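Local structure of anti-sigma-I factor RsgI3 (6QE7) at residues 19-24 with 38-43; 52-57 with 137-142; 203-208 with 276-281. The protein probably holds the sigma factor SigI3 inactive until polysaccharide is sensed outside the cell, this piece being its extracellular, pectin-binding pair of PA14 domains. One frame throughout, in Å; residues are numbered along the deposited sequence.

Contact 1: 19-24 with 38-43; sequences FQFVRI and DQSIGK
Q20 opens the contact by laying its aliphatic part against the loop 38-43: Q20 CB meets CD1 of I41 at 3.7 Å, and CG passes the S40 hydroxyl. Q20 and F21 together face Y10 on the neighbouring strand, a classic beta bulge in the strand 19-25 of the first PA14 domain, consistent with both side chains turning to the same loop. With F21 CG lodged between backbone N and carbonyl carbon (chi1 68°), the ring reaches the turn, where F21 CD2 lies 3.3 Å from S40 OG. F21 CE2 is 3.7 Å from D38 CB. The ring plane is inclined 54° to the D38 carboxylate, and Y10 stacks on the ring as well. Further along, R23 stays beyond salt-bridge range of D38; its firmer partner is D25, and one water spans the gap, donating to D38 OD1 and accepting weakly from R23 NH1.

S40 O and G42 N bond the side chain of N12, a calcium ligand, so the loop lies beside that site. A type I turn runs from D38 to I41. Within it D38 OD2 takes S40 N in an Asx turn at 2.8 Å, while S40 OG donates to D38 OD2 from the opposite face of the carboxylate at 2.7 Å.

Contact 2: 52-57 with 137-142; sequences GKVEPR and SQLYPS
Backbone pairing joins K53 and Y140, an antiparallel hydrogen-bonded pair: K53 N gives to Y140 O at 2.9 Å, Y140 N returns the bond to K53 O, and both donors lie in the carbonyl planes. E55 N to Q138 O extends the ladder by one more bond. Between these rungs the alpha carbons come close to carbonyls, as in the CA-H...O contact of V54 CA with Q138 O at 3.3 Å. G52 CA makes another such contact, 3.0 Å from Y140 O, at the corner where the chain leaves one strand for the next.

The polar side-chain bond belongs to Q138. Its chain is bent at chi2 (-48°) and folds back, and Q138 NE2 donates to E55 O at 2.8 Å, with the acceptor near the amide plane. The other amide atom, OE1, accepts from S137 OG and lies over one face of the R57 guanidinium, whose salt bridge is to E132.

This pairing sets 139-141, the strand that follows the long excursion through the first PA14 domain, beside 53-54 in its antiparallel sheet; 53-54 is paired on its other side with 105-113.

Apolar and aromatic packing differs between the two faces. V54 and L139 lie side by side, V54 CG2 to L139 CD2 3.8 Å, with W124 against V54. On the face of K53 and Y140, the planes of the E55 carboxylate and the tyrosine ring are only 13° apart, but the side chains cross obliquely, and K104 meets both, as salt-bridge partner of E55 and cation-pi partner of Y140.

Contact 3: 203-208 with 276-281; sequences DTRYTE and QRQKKE
E208 OE1 is gripped twice by R277: R277 NE and NH2 each donate to it at 2.9 Å, forming a salt bridge. Both nitrogens come to the oxygen from one face of the carboxylate, above its plane, whereas the oxygen lies in the guanidinium plane; the two planes stand 61° apart. The second carboxylate oxygen, E208 OE2, takes R277 N on its syn side at 3.0 Å in a nearly straight bond, and also bonds the S275 hydroxyl. One glutamate thus holds backbone and side chain of the same arginine, which fixes how the arginine is turned. A bend at chi3 (-84°) brings the guanidinium back to E208.

The path of that arginine leads across Y206. R277 CB sits 3.6 Å from the Y206 ring centroid and 3° off the normal, a CH-pi contact over the middle of the face, and R277 CD follows at 3.7 Å from Y206 CD1. The guanidinium then lies with one face over CD1, its plane inclined to the ring. R205 CB packs on the opposite face of the tyrosine, so the ring is sandwiched between aliphatic carbons, while R205 NE donates to Y206 OH at 3.1 Å in an almost straight bond.

Water completes the joint. One molecule donates to Q278 OE1 and accepts from R205 N; another accepts from T207 N and, weakly, from R277 NH2. Q278 NE2 is occupied by K279 O.

The two segments are loops at the surface of the second PA14 domain, one leading into strand 208-216 and the other joining 268-274 to 281-282. These strands belong to one antiparallel sheet, so the salt bridge and the arginine-tyrosine packing tie together loops at the ends of neighbouring strands of the PA14 beta-sandwich.

Contacts 1 and 2 belong to the first PA14 domain and contact 3 to the second. The centres of contacts 1 and 2 are about 23 Å apart, and those of contacts 1 and 3 about 24 Å. Contacts 2 and 3 lie on opposite sides of the chain's centre, about 43 Å apart between centres. Contacts 1 and 2 share a sheet and touch through I24 CD1 and P141 CG at 3.9 Å. Contact 3 comes within about 9 Å of contact 1, nearest atoms, without touching it. A calcium ion lies about 6 Å from the I41 side chain, and contact 1 adjoins the calcium site of N12, D44 and T45; the R205 side chain of contact 3 is about 10 Å from a bound calcium.

Contact 1: 19-24 with 38-43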
loop_
_atom_site.group_PDB
_atom_site.type_symbol
_atom_site.label_atom_id
_atom_site.label_comp_id
_atom_site.label_asym_id
_atom_site.label_seq_id
_atom_site.Cartn_x
_atom_site.Cartn_y
_atom_site.Cartn_z
ATOM N N PHE A 19 -4.587 -5.487 1.129
ATOM C CA PHE A 19 -5.487 -6.294 0.289
ATOM C C PHE A 19 -6.493 -6.991 1.223
ATOM O O PHE A 19 -6.062 -7.495 2.261
ATOM C CB PHE A 19 -4.678 -7.275 -0.562
ATOM C CG PHE A 19 -5.583 -8.316 -1.159
ATOM C CD1 PHE A 19 -6.484 -7.982 -2.173
ATOM C CD2 PHE A 19 -5.634 -9.593 -0.624
ATOM C CE1 PHE A 19 -7.367 -8.918 -2.679
ATOM C CE2 PHE A 19 -6.511 -10.536 -1.169
ATOM C CZ PHE A 19 -7.391 -10.178 -2.164
ATOM N N GLN A 20 -7.784 -6.896 0.934
ATOM C CA GLN A 20 -8.836 -7.598 1.715
ATOM C C GLN A 20 -9.463 -8.780 0.969
ATOM O O GLN A 20 -9.474 -9.884 1.490
ATOM C CB GLN A 20 -9.929 -6.622 2.144
ATOM C CG GLN A 20 -10.866 -7.166 3.231
ATOM C CD GLN A 20 -10.140 -7.655 4.467
ATOM O OE1 GLN A 20 -9.117 -7.136 4.853
ATOM N NE2 GLN A 20 -10.620 -8.726 5.035
ATOM N N PHE A 21 -10.054 -8.600 -0.185
ATOM C CA PHE A 21 -10.749 -9.733 -0.831
ATOM C C PHE A 21 -10.755 -9.451 -2.339
ATOM O O PHE A 21 -10.535 -8.293 -2.754
ATOM C CB PHE A 21 -12.129 -9.967 -0.223
ATOM C CG PHE A 21 -13.112 -8.844 -0.537
ATOM C CD1 PHE A 21 -13.718 -8.734 -1.779
ATOM C CD2 PHE A 21 -13.340 -7.830 0.362
ATOM C CE1 PHE A 21 -14.565 -7.677 -2.085
ATOM C CE2 PHE A 21 -14.173 -6.765 0.061
ATOM C CZ PHE A 21 -14.765 -6.669 -1.173
ATOM N N VAL A 22 -10.875 -10.514 -3.114
ATOM C CA VAL A 22 -11.189 -10.426 -4.562
ATOM C C VAL A 22 -12.641 -10.886 -4.779
ATOM O O VAL A 22 -13.108 -11.773 -4.052
ATOM C CB VAL A 22 -10.165 -11.254 -5.349
ATOM C CG1 VAL A 22 -10.285 -12.743 -5.043
ATOM C CG2 VAL A 22 -10.245 -11.016 -6.825
ATOM N N ARG A 23 -13.350 -10.331 -5.755
ATOM C CA ARG A 23 -14.673 -10.899 -6.147
ATOM C C ARG A 23 -14.883 -10.554 -7.604
ATOM O O ARG A 23 -14.202 -9.627 -8.131
ATOM C CB ARG A 23 -15.820 -10.331 -5.295
ATOM C CG ARG A 23 -16.219 -8.908 -5.612
ATOM C CD ARG A 23 -17.203 -8.309 -4.626
ATOM N NE ARG A 23 -17.491 -6.942 -4.907
ATOM C CZ ARG A 23 -18.166 -6.107 -4.112
ATOM N NH1 ARG A 23 -18.570 -6.528 -2.914
ATOM N NH2 ARG A 23 -18.343 -4.839 -4.479
ATOM N N ILE A 24 -15.729 -11.305 -8.272
ATOM C CA ILE A 24 -16.081 -10.964 -9.666
ATOM C C ILE A 24 -17.314 -10.088 -9.591
ATOM O O ILE A 24 -18.269 -10.526 -8.979
ATOM C CB ILE A 24 -16.232 -12.233 -10.507
ATOM C CG1 ILE A 24 -14.857 -12.887 -10.615
ATOM C CG2 ILE A 24 -16.852 -11.932 -11.865
ATOM C CD1 ILE A 24 -14.906 -14.339 -11.051
ATOM N N ASP A 38 -18.205 -3.101 1.076
ATOM C CA ASP A 38 -18.333 -4.365 1.827
ATOM C C ASP A 38 -18.019 -4.088 3.291
ATOM O O ASP A 38 -17.155 -3.236 3.554
ATOM C CB ASP A 38 -17.333 -5.416 1.319
ATOM C CG ASP A 38 -17.563 -6.791 1.931
ATOM O OD1 ASP A 38 -18.400 -7.547 1.357
ATOM O OD2 ASP A 38 -16.929 -7.088 2.976
ATOM N N GLN A 39 -18.631 -4.801 4.214
ATOM C CA GLN A 39 -18.377 -4.578 5.658
ATOM C C GLN A 39 -16.880 -4.813 5.992
ATOM O O GLN A 39 -16.460 -4.297 7.001
ATOM C CB GLN A 39 -19.224 -5.530 6.493
ATOM C CG GLN A 39 -18.776 -6.995 6.383
ATOM C CD GLN A 39 -19.701 -7.879 7.196
ATOM O OE1 GLN A 39 -20.541 -7.366 7.947
ATOM N NE2 GLN A 39 -19.578 -9.198 7.049
ATOM N N SER A 40 -16.115 -5.596 5.216
ATOM C CA SER A 40 -14.673 -5.886 5.477
ATOM C C SER A 40 -13.792 -4.713 4.979
ATOM O O SER A 40 -12.578 -4.704 5.268
ATOM C CB SER A 40 -14.278 -7.186 4.885
ATOM O OG SER A 40 -14.268 -7.101 3.483
ATOM N N ILE A 41 -14.373 -3.735 4.273
ATOM C CA ILE A 41 -13.651 -2.491 3.893
ATOM C C ILE A 41 -14.044 -1.343 4.813
ATOM O O ILE A 41 -15.204 -0.831 4.744
ATOM C CB ILE A 41 -13.954 -2.122 2.420
ATOM C CG1 ILE A 41 -13.457 -3.211 1.475
ATOM C CG2 ILE A 41 -13.369 -0.736 2.065
ATOM C CD1 ILE A 41 -11.982 -3.602 1.637
ATOM N N GLY A 42 -13.081 -0.754 5.457
ATOM C CA GLY A 42 -13.361 0.449 6.285
ATOM C C GLY A 42 -13.702 1.714 5.518
ATOM O O GLY A 42 -13.189 1.930 4.404
ATOM N N LYS A 43 -14.452 2.610 6.165
ATOM C CA LYS A 43 -14.758 3.972 5.675
ATOM C C LYS A 43 -13.467 4.667 5.317
ATOM O O LYS A 43 -12.537 4.677 6.127
ATOM C CB LYS A 43 -15.407 4.887 6.707
ATOM C CG LYS A 43 -16.145 6.068 6.088
ATOM C CD LYS A 43 -16.768 6.973 7.180
ATOM C CE LYS A 43 -17.004 8.389 6.749
ATOM N NZ LYS A 43 -18.013 8.444 5.659
HETATM O O HOH W 1 -20.053 -6.596 -0.271
#

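Contact 2: 52-57 with 137-142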
loop_
_atom_site.group_PDB
_atom_site.type_symbol
_atom_site.label_atom_id
_atom_site.label_comp_id
_atom_site.label_asym_id
_atom_site.label_seq_id
_atom_site.Cartn_x
_atom_site.Cartn_y
_atom_site.Cartn_z
ATOM N N GLY A 52 -9.643 -7.807 -16.513
ATOM C CA GLY A 52 -10.098 -8.919 -17.343
ATOM C C GLY A 52 -9.951 -8.532 -18.786
ATOM O O GLY A 52 -8.919 -7.848 -19.125
ATOM N N LYS A 53 -10.982 -8.859 -19.554
ATOM C CA LYS A 53 -11.047 -8.591 -21.014
ATOM C C LYS A 53 -12.421 -8.053 -21.310
ATOM O O LYS A 53 -13.421 -8.504 -20.657
ATOM C CB LYS A 53 -10.719 -9.881 -21.768
ATOM C CG LYS A 53 -9.278 -10.327 -21.605
ATOM C CD LYS A 53 -9.082 -11.744 -22.084
ATOM C CE LYS A 53 -7.648 -12.200 -22.173
ATOM N NZ LYS A 53 -6.768 -11.106 -22.638
ATOM N N VAL A 54 -12.480 -7.057 -22.169
ATOM C CA VAL A 54 -13.735 -6.505 -22.717
ATOM C C VAL A 54 -13.817 -6.952 -24.192
ATOM O O VAL A 54 -12.720 -7.143 -24.806
ATOM C CB VAL A 54 -13.814 -4.993 -22.524
ATOM C CG1 VAL A 54 -12.688 -4.248 -23.232
ATOM C CG2 VAL A 54 -15.142 -4.424 -22.950
ATOM N N GLU A 55 -15.048 -7.222 -24.685
ATOM C CA GLU A 55 -15.341 -7.711 -26.073
ATOM C C GLU A 55 -16.359 -6.801 -26.733
ATOM O O GLU A 55 -17.549 -6.845 -26.448
ATOM C CB GLU A 55 -15.797 -9.152 -26.079
ATOM C CG GLU A 55 -16.444 -9.588 -27.382
ATOM C CD GLU A 55 -16.535 -11.097 -27.503
ATOM O OE1 GLU A 55 -15.818 -11.791 -26.722
ATOM O OE2 GLU A 55 -17.319 -11.584 -28.369
ATOM N N PRO A 56 -15.935 -5.846 -27.573
ATOM C CA PRO A 56 -16.909 -4.983 -28.208
ATOM C C PRO A 56 -17.812 -5.814 -29.152
ATOM O O PRO A 56 -17.439 -6.923 -29.595
ATOM C CB PRO A 56 -16.051 -3.974 -28.981
ATOM C CG PRO A 56 -14.780 -4.739 -29.232
ATOM C CD PRO A 56 -14.552 -5.607 -28.028
ATOM N N ARG A 57 -19.023 -5.303 -29.393
ATOM C CA ARG A 57 -19.968 -6.006 -30.313
ATOM C C ARG A 57 -19.661 -5.600 -31.772
ATOM O O ARG A 57 -19.894 -6.462 -32.652
ATOM C CB ARG A 57 -21.414 -5.652 -29.954
ATOM C CG ARG A 57 -21.852 -5.980 -28.529
ATOM C CD ARG A 57 -23.057 -5.096 -28.224
ATOM N NE ARG A 57 -23.915 -5.627 -27.177
ATOM C CZ ARG A 57 -24.149 -5.037 -25.986
ATOM N NH1 ARG A 57 -23.608 -3.863 -25.677
ATOM N NH2 ARG A 57 -24.949 -5.626 -25.105
ATOM N N SER A 137 -22.093 -9.410 -20.080
ATOM C CA SER A 137 -22.038 -10.297 -21.289
ATOM C C SER A 137 -20.782 -9.978 -22.081
ATOM O O SER A 137 -20.291 -10.898 -22.696
ATOM C CB SER A 137 -23.235 -10.133 -22.190
ATOM O OG SER A 137 -23.474 -8.754 -22.427
ATOM N N GLN A 138 -20.272 -8.739 -22.015
ATOM C CA GLN A 138 -19.049 -8.333 -22.776
ATOM C C GLN A 138 -17.778 -8.308 -21.913
ATOM O O GLN A 138 -16.776 -7.748 -22.390
ATOM C CB GLN A 138 -19.224 -6.921 -23.333
ATOM C CG GLN A 138 -20.553 -6.645 -24.019
ATOM C CD GLN A 138 -20.929 -7.705 -25.012
ATOM O OE1 GLN A 138 -22.047 -8.215 -24.984
ATOM N NE2 GLN A 138 -19.973 -8.098 -25.838
ATOM N N LEU A 139 -17.795 -8.841 -20.695
ATOM C CA LEU A 139 -16.643 -8.728 -19.757
ATOM C C LEU A 139 -16.273 -10.092 -19.196
ATOM O O LEU A 139 -17.169 -10.811 -18.711
ATOM C CB LEU A 139 -16.963 -7.760 -18.612
ATOM C CG LEU A 139 -17.304 -6.321 -18.969
ATOM C CD1 LEU A 139 -17.959 -5.654 -17.775
ATOM C CD2 LEU A 139 -16.099 -5.500 -19.402
ATOM N N TYR A 140 -14.980 -10.395 -19.192
ATOM C CA TYR A 140 -14.412 -11.710 -18.811
ATOM C C TYR A 140 -13.388 -11.468 -17.721
ATOM O O TYR A 140 -12.448 -10.720 -17.935
ATOM C CB TYR A 140 -13.725 -12.389 -20.008
ATOM C CG TYR A 140 -14.672 -12.637 -21.156
ATOM C CD1 TYR A 140 -15.084 -11.591 -21.976
ATOM C CD2 TYR A 140 -15.226 -13.905 -21.333
ATOM C CE1 TYR A 140 -16.009 -11.802 -22.990
ATOM C CE2 TYR A 140 -16.145 -14.134 -22.342
ATOM C CZ TYR A 140 -16.525 -13.088 -23.167
ATOM O OH TYR A 140 -17.440 -13.359 -24.127
ATOM N N PRO A 141 -13.539 -12.082 -16.543
ATOM C CA PRO A 141 -12.681 -11.746 -15.424
ATOM C C PRO A 141 -11.308 -12.312 -15.693
ATOM O O PRO A 141 -11.219 -13.266 -16.390
ATOM C CB PRO A 141 -13.325 -12.412 -14.194
ATOM C CG PRO A 141 -14.268 -13.461 -14.783
ATOM C CD PRO A 141 -14.659 -12.968 -16.169
ATOM N N SER A 142 -10.264 -11.728 -15.127
ATOM C CA SER A 142 -8.943 -12.375 -15.227
ATOM C C SER A 142 -8.968 -13.486 -14.191
ATOM O O SER A 142 -9.763 -13.388 -13.289
ATOM C CB SER A 142 -7.797 -11.411 -15.079
ATOM O OG SER A 142 -7.980 -10.671 -13.925
#

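Contact 3: 203-208 with 276-281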
loop_
_atom_site.group_PDB
_atom_site.type_symbol
_atom_site.label_atom_id
_atom_site.label_comp_id
_atom_site.label_asym_id
_atom_site.label_seq_id
_atom_site.Cartn_x
_atom_site.Cartn_y
_atom_site.Cartn_z
ATOM N N ASP A 203 2.115 2.546 7.507
ATOM C CA ASP A 203 0.996 3.477 7.257
ATOM C C ASP A 203 0.499 3.964 8.600
ATOM O O ASP A 203 0.887 3.446 9.675
ATOM C CB ASP A 203 -0.137 2.915 6.389
ATOM C CG ASP A 203 -0.812 1.674 6.928
ATOM O OD1 ASP A 203 -0.680 1.398 8.141
ATOM O OD2 ASP A 203 -1.325 0.892 6.084
ATOM N N THR A 204 -0.175 5.063 8.510
ATOM C CA THR A 204 -0.505 5.925 9.666
ATOM C C THR A 204 -2.013 5.873 9.823
ATOM O O THR A 204 -2.697 5.580 8.836
ATOM C CB THR A 204 -0.044 7.362 9.464
ATOM O OG1 THR A 204 -0.823 7.939 8.402
ATOM C CG2 THR A 204 1.425 7.450 9.127
ATOM N N ARG A 205 -2.487 6.309 10.971
ATOM C CA ARG A 205 -3.930 6.522 11.232
ATOM C C ARG A 205 -4.320 7.914 10.711
ATOM O O ARG A 205 -5.482 8.113 10.401
ATOM C CB ARG A 205 -4.196 6.368 12.737
ATOM C CG ARG A 205 -4.186 4.934 13.247
ATOM C CD ARG A 205 -4.517 4.796 14.755
ATOM N NE ARG A 205 -5.817 5.442 14.993
ATOM C CZ ARG A 205 -6.998 4.907 14.756
ATOM N NH1 ARG A 205 -7.091 3.659 14.339
ATOM N NH2 ARG A 205 -8.084 5.617 14.971
ATOM N N TYR A 206 -3.425 8.898 10.719
ATOM C CA TYR A 206 -3.822 10.313 10.513
ATOM C C TYR A 206 -2.956 10.874 9.418
ATOM O O TYR A 206 -1.807 10.372 9.226
ATOM C CB TYR A 206 -3.675 11.123 11.802
ATOM C CG TYR A 206 -4.369 10.443 12.952
ATOM C CD1 TYR A 206 -5.749 10.395 13.046
ATOM C CD2 TYR A 206 -3.629 9.811 13.936
ATOM C CE1 TYR A 206 -6.378 9.705 14.083
ATOM C CE2 TYR A 206 -4.225 9.090 14.950
ATOM C CZ TYR A 206 -5.612 9.047 15.034
ATOM O OH TYR A 206 -6.171 8.370 16.072
ATOM N N THR A 207 -3.522 11.864 8.758
ATOM C CA THR A 207 -2.838 12.771 7.819
ATOM C C THR A 207 -2.328 13.947 8.660
ATOM O O THR A 207 -3.165 14.668 9.162
ATOM C CB THR A 207 -3.785 13.144 6.661
ATOM O OG1 THR A 207 -4.017 11.938 5.969
ATOM C CG2 THR A 207 -3.226 14.103 5.636
ATOM N N GLU A 208 -1.008 14.116 8.827
ATOM C CA GLU A 208 -0.376 15.234 9.580
ATOM C C GLU A 208 1.120 14.971 9.827
ATOM O O GLU A 208 1.700 13.966 9.277
ATOM C CB GLU A 208 -1.010 15.424 10.958
ATOM C CG GLU A 208 -1.112 14.178 11.791
ATOM C CD GLU A 208 -2.085 14.376 12.971
ATOM O OE1 GLU A 208 -3.044 15.135 12.802
ATOM O OE2 GLU A 208 -1.941 13.685 13.999
ATOM N N GLN A 276 -0.194 14.929 16.446
ATOM C CA GLN A 276 -1.178 15.700 17.230
ATOM C C GLN A 276 -2.313 14.764 17.680
ATOM O O GLN A 276 -2.801 14.940 18.760
ATOM C CB GLN A 276 -1.837 16.823 16.450
ATOM C CG GLN A 276 -3.078 17.231 17.219
ATOM C CD GLN A 276 -3.545 18.603 16.871
ATOM O OE1 GLN A 276 -3.067 19.210 15.905
ATOM N NE2 GLN A 276 -4.499 19.058 17.671
ATOM N N ARG A 277 -2.726 13.788 16.874
ATOM C CA ARG A 277 -3.836 12.900 17.244
ATOM C C ARG A 277 -3.339 11.528 17.579
ATOM O O ARG A 277 -4.144 10.790 18.115
ATOM C CB ARG A 277 -4.836 12.730 16.106
ATOM C CG ARG A 277 -5.736 13.916 15.841
ATOM C CD ARG A 277 -6.489 13.749 14.499
ATOM N NE ARG A 277 -5.730 14.176 13.327
ATOM C CZ ARG A 277 -6.126 14.092 12.056
ATOM N NH1 ARG A 277 -7.302 13.614 11.747
ATOM N NH2 ARG A 277 -5.334 14.461 11.077
ATOM N N GLN A 278 -2.105 11.175 17.225
ATOM C CA GLN A 278 -1.545 9.880 17.679
ATOM C C GLN A 278 -0.778 10.055 18.982
ATOM O O GLN A 278 0.346 10.655 18.930
ATOM C CB GLN A 278 -0.583 9.269 16.650
ATOM C CG GLN A 278 -0.004 7.961 17.155
ATOM C CD GLN A 278 -1.076 6.926 17.352
ATOM O OE1 GLN A 278 -1.632 6.386 16.384
ATOM N NE2 GLN A 278 -1.337 6.606 18.605
ATOM N N LYS A 279 -1.277 9.475 20.074
ATOM C CA LYS A 279 -0.565 9.485 21.387
ATOM C C LYS A 279 0.683 8.582 21.294
ATOM O O LYS A 279 0.626 7.491 20.650
ATOM C CB LYS A 279 -1.444 9.012 22.560
ATOM C CG LYS A 279 -2.029 10.116 23.446
ATOM C CD LYS A 279 -3.030 11.040 22.760
ATOM C CE LYS A 279 -2.775 12.503 23.051
ATOM N NZ LYS A 279 -3.208 13.350 21.919
ATOM N N LYS A 280 1.774 9.038 21.904
ATOM C CA LYS A 280 3.111 8.390 21.791
ATOM C C LYS A 280 2.976 6.924 22.116
ATOM O O LYS A 280 2.360 6.584 23.095
ATOM C CB LYS A 280 4.181 9.017 22.668
ATOM C CG LYS A 280 5.620 8.533 22.436
ATOM C CD LYS A 280 6.654 9.629 22.618
ATOM C CE LYS A 280 6.925 9.944 24.058
ATOM N NZ LYS A 280 8.318 9.592 24.389
ATOM N N GLU A 281 3.496 6.078 21.231
ATOM C CA GLU A 281 3.488 4.637 21.477
ATOM C C GLU A 281 4.606 4.000 20.658
ATOM O O GLU A 281 5.038 4.586 19.642
ATOM C CB GLU A 281 2.083 4.078 21.190
ATOM C CG GLU A 281 1.624 4.270 19.741
ATOM C CD GLU A 281 0.370 3.507 19.314
ATOM O OE1 GLU A 281 -0.347 2.978 20.191
ATOM O OE2 GLU A 281 0.114 3.434 18.068
HETATM O O HOH W 2 -0.957 6.710 13.751
HETATM O O HOH W 3 -6.365 12.415 8.994
#